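Local coordinates for oxalate-binding protein (Thermotoga maritima, PDB 1O4T) that binds oxalate and a manganese ion in a cupin barrel, forms a homodimer, and is a putative oxalate decarboxylase, at residues 45-49 / 50-54; 62-65 / 66-70. One frame throughout, in Å; residues are numbered along the deposited sequence.

Contact 1. Residues 45-49 / 50-54; sequences HLLSK and EAMHN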
# COMPACT_ATOMS: atom_id res chain seq x y z
N HIS A 45 -0.07 5.72 -11.59
CA HIS A 45 -1.41 5.49 -11.08
C HIS A 45 -1.74 4.00 -11.26
O HIS A 45 -1.67 3.47 -12.36
CB HIS A 45 -2.45 6.33 -11.79
CG HIS A 45 -2.13 7.78 -11.86
ND1 HIS A 45 -2.78 8.73 -11.09
CD2 HIS A 45 -1.22 8.45 -12.62
CE1 HIS A 45 -2.29 9.92 -11.38
NE2 HIS A 45 -1.33 9.78 -12.29
N LEU A 46 -2.09 3.34 -10.18
CA LEU A 46 -2.23 1.88 -10.19
C LEU A 46 -3.70 1.44 -10.29
O LEU A 46 -4.01 0.47 -10.98
CB LEU A 46 -1.56 1.30 -8.96
CG LEU A 46 -0.11 1.71 -8.85
CD1 LEU A 46 0.47 1.03 -7.64
CD2 LEU A 46 0.68 1.40 -10.10
N LEU A 47 -4.59 2.18 -9.63
CA LEU A 47 -6.03 1.99 -9.74
C LEU A 47 -6.74 3.30 -9.82
O LEU A 47 -6.39 4.24 -9.12
CB LEU A 47 -6.56 1.28 -8.52
CG LEU A 47 -6.05 -0.13 -8.28
CD1 LEU A 47 -6.37 -0.54 -6.82
CD2 LEU A 47 -6.56 -1.15 -9.27
N SER A 48 -7.76 3.37 -10.66
CA SER A 48 -8.57 4.57 -10.78
C SER A 48 -9.55 4.69 -9.61
O SER A 48 -9.83 3.72 -8.89
CB SER A 48 -9.32 4.57 -12.10
OG SER A 48 -10.42 3.68 -12.08
N LYS A 49 -10.07 5.90 -9.45
CA LYS A 49 -11.02 6.20 -8.40
C LYS A 49 -12.34 5.47 -8.69
O LYS A 49 -12.99 4.96 -7.77
CB LYS A 49 -11.19 7.73 -8.29
CG LYS A 49 -12.46 8.22 -7.62
CD LYS A 49 -12.60 9.76 -7.64
CE LYS A 49 -14.01 10.15 -7.27
NZ LYS A 49 -14.18 11.59 -7.05
N GLU A 50 -12.72 5.43 -9.97
CA GLU A 50 -13.85 4.62 -10.42
C GLU A 50 -13.69 3.13 -10.05
O GLU A 50 -14.61 2.54 -9.50
CB GLU A 50 -14.09 4.76 -11.94
CG GLU A 50 -14.80 6.06 -12.35
CD GLU A 50 -15.68 5.92 -13.60
OE1 GLU A 50 -16.14 4.77 -13.88
OE2 GLU A 50 -15.95 6.96 -14.29
N ALA A 51 -12.53 2.55 -10.34
CA ALA A 51 -12.22 1.21 -9.86
C ALA A 51 -12.50 1.11 -8.36
O ALA A 51 -13.05 0.11 -7.88
CB ALA A 51 -10.74 0.87 -10.14
N MET A 52 -12.13 2.16 -7.61
CA MET A 52 -12.21 2.13 -6.14
C MET A 52 -13.54 2.67 -5.65
O MET A 52 -13.63 3.12 -4.51
CB MET A 52 -11.02 2.86 -5.52
CG MET A 52 -9.72 2.14 -5.81
SD MET A 52 -8.32 2.93 -5.05
CE MET A 52 -8.24 4.53 -6.05
N HIS A 53 -14.55 2.56 -6.50
CA HIS A 53 -15.94 2.94 -6.20
C HIS A 53 -16.04 4.35 -5.62
O HIS A 53 -16.87 4.62 -4.76
CB HIS A 53 -16.59 1.92 -5.25
CG HIS A 53 -16.60 0.52 -5.77
ND1 HIS A 53 -17.76 -0.14 -6.14
CD2 HIS A 53 -15.59 -0.36 -5.99
CE1 HIS A 53 -17.47 -1.36 -6.56
NE2 HIS A 53 -16.15 -1.52 -6.48
N ASN A 54 -15.18 5.24 -6.10
CA ASN A 54 -15.18 6.64 -5.66
C ASN A 54 -14.98 6.81 -4.13
O ASN A 54 -15.29 7.87 -3.56
CB ASN A 54 -16.45 7.37 -6.17
CG ASN A 54 -16.63 7.28 -7.71
OD1 ASN A 54 -15.74 7.67 -8.48
ND2 ASN A 54 -17.78 6.76 -8.14
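Ser48 turns its hydroxyl onto the start of the turn that follows it: OG accepts the backbone N-H of Ala51 at 3.0 Å, in an almost straight bond (170° at the hydrogen). The torsion explains the reach, since chi1 of 75° sets OG between the residue's own N and carbonyl carbon, on the side where Ala51 N arrives. Ser48 O takes Met52 N at 3.1 Å, though more bent (137°), so one serine grips two successive amides, an ST motif leading into the type I turn Glu50 to His53. Met52 folds back at chi3 and lays its methyl CE 3.4 Å from Ser48 O, while its SD lies 4.2 Å from Leu47 CB. The extended Lys49 chain crosses the Asn54 side chain at about a right angle, with CE 3.3 Å from Asn54 OD1. The backbone ties the same two residues, Asn54 N donating to Lys49 O at 2.8 Å. The segment links strand 40-45 to strand 56-64, where Met52 rests on Phe59 and Lys49 on Arg57; it also meets the second subunit, whose Ile81 and Phe79 pack against Leu47 and Met52, and whose Asp109 bonds His53 NE2.

Contact 2. Residues 62-65 / 66-70; sequences MKLP and PGSSV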
# COMPACT_ATOMS: atom_id res chain seq x y z
N MET A 62 4.95 6.34 -6.11
CA MET A 62 5.72 7.56 -6.37
C MET A 62 7.18 7.19 -6.32
O MET A 62 7.52 6.34 -5.53
CB MET A 62 5.49 8.56 -5.26
CG MET A 62 4.03 8.93 -5.02
SD MET A 62 3.44 9.79 -6.37
CE MET A 62 4.68 11.12 -6.46
N LYS A 63 7.99 7.81 -7.18
CA LYS A 63 9.43 7.70 -7.17
C LYS A 63 10.01 9.09 -7.10
O LYS A 63 9.76 9.92 -7.99
CB LYS A 63 9.88 7.04 -8.45
CG LYS A 63 11.37 6.78 -8.51
CD LYS A 63 11.70 5.86 -9.70
CE LYS A 63 12.25 6.61 -10.85
NZ LYS A 63 12.57 5.67 -12.02
N LEU A 64 10.76 9.35 -6.04
CA LEU A 64 11.50 10.60 -5.82
C LEU A 64 13.01 10.37 -6.01
O LEU A 64 13.67 9.74 -5.17
CB LEU A 64 11.25 11.14 -4.41
CG LEU A 64 10.04 12.07 -4.28
CD1 LEU A 64 8.73 11.42 -4.81
CD2 LEU A 64 9.87 12.55 -2.83
N PRO A 65 13.56 10.87 -7.10
CA PRO A 65 15.00 10.84 -7.28
C PRO A 65 15.73 11.57 -6.15
O PRO A 65 15.12 12.40 -5.47
CB PRO A 65 15.21 11.60 -8.60
CG PRO A 65 13.90 11.54 -9.28
CD PRO A 65 12.87 11.50 -8.24
N PRO A 66 16.99 11.26 -5.93
CA PRO A 66 17.80 11.96 -4.96
C PRO A 66 17.70 13.46 -5.12
O PRO A 66 17.90 13.98 -6.22
CB PRO A 66 19.21 11.45 -5.26
CG PRO A 66 18.96 10.07 -5.75
CD PRO A 66 17.74 10.16 -6.56
N GLY A 67 17.36 14.15 -4.03
CA GLY A 67 17.25 15.61 -4.04
C GLY A 67 15.83 16.15 -4.24
O GLY A 67 15.60 17.36 -4.07
N SER A 68 14.89 15.29 -4.62
CA SER A 68 13.57 15.76 -5.00
C SER A 68 12.61 15.70 -3.81
O SER A 68 12.89 15.03 -2.79
CB SER A 68 13.03 14.95 -6.19
OG SER A 68 12.77 13.62 -5.80
N SER A 69 11.48 16.38 -3.94
CA SER A 69 10.46 16.40 -2.89
C SER A 69 9.09 16.59 -3.48
O SER A 69 8.95 17.12 -4.59
CB SER A 69 10.73 17.51 -1.89
OG SER A 69 10.46 18.82 -2.40
N VAL A 70 8.07 16.13 -2.75
CA VAL A 70 6.70 16.60 -2.96
C VAL A 70 6.51 17.73 -1.96
O VAL A 70 6.78 17.57 -0.78
CB VAL A 70 5.67 15.52 -2.67
CG1 VAL A 70 4.29 16.06 -2.86
CG2 VAL A 70 5.92 14.31 -3.55
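Pro66 follows Pro65 directly, and the two rings adjoin, with Pro66 CD 3.6 Å from Pro65 CB. Together with Gly67 it fills the corners of a type II turn running from Pro65 to Ser68. Gly67 has a positive phi (96°), where any CB would press on the preceding carbonyl oxygen, so the turn calls for glycine here. Ser68 closes the turn twice on one acceptor: its N donates to Pro65 O at 3.0 Å, and its OG donates to the same oxygen at 2.7 Å, in the carbonyl plane and on a lone pair. A chi1 of 68° sets OG between the backbone N and the carbonyl carbon of Ser68, facing Pro65, where it also lies 3.2 Å from Leu64 CB. Ser69 presents its CA to Leu64 CD2 at 3.9 Å, while its CB points away from the first strand and its OG is hydrogen-bonded to Lys38 N. Val70 then points toward 62-65: its CG2 meets Leu64 CD1 at 4.2 Å and, more loosely, Met62 CE at 4.5 Å. The turn thus carries the chain from strand 56-64 of one sheet to strand 69-74 of the other in the double-stranded beta-helix of a cupin, delivering Val70 to within about 5 Å (nearest side-chain atoms) of the bound oxalate, close to the manganese ligand His73.

How the contacts relate
Both contacts are local turns at the two ends of strand 56-64: contact 1 leads into it and contact 2 leads out, with centres about 24 Å apart on opposite sides of the chain's centre. Contact 1 is only partly buried, with half of its eight touching residues exposed; contact 2 has five of eight buried. The serine chemistry is also reversed: in contact 1 a hydroxyl before the turn accepts from an amide, whereas in contact 2 a hydroxyl at the turn's end donates to a carbonyl. In 45-54 the apolar packing draws on both strand 56-64 and the second subunit, whereas in 62-70 it stays within the chain, beside the oxalate pocket.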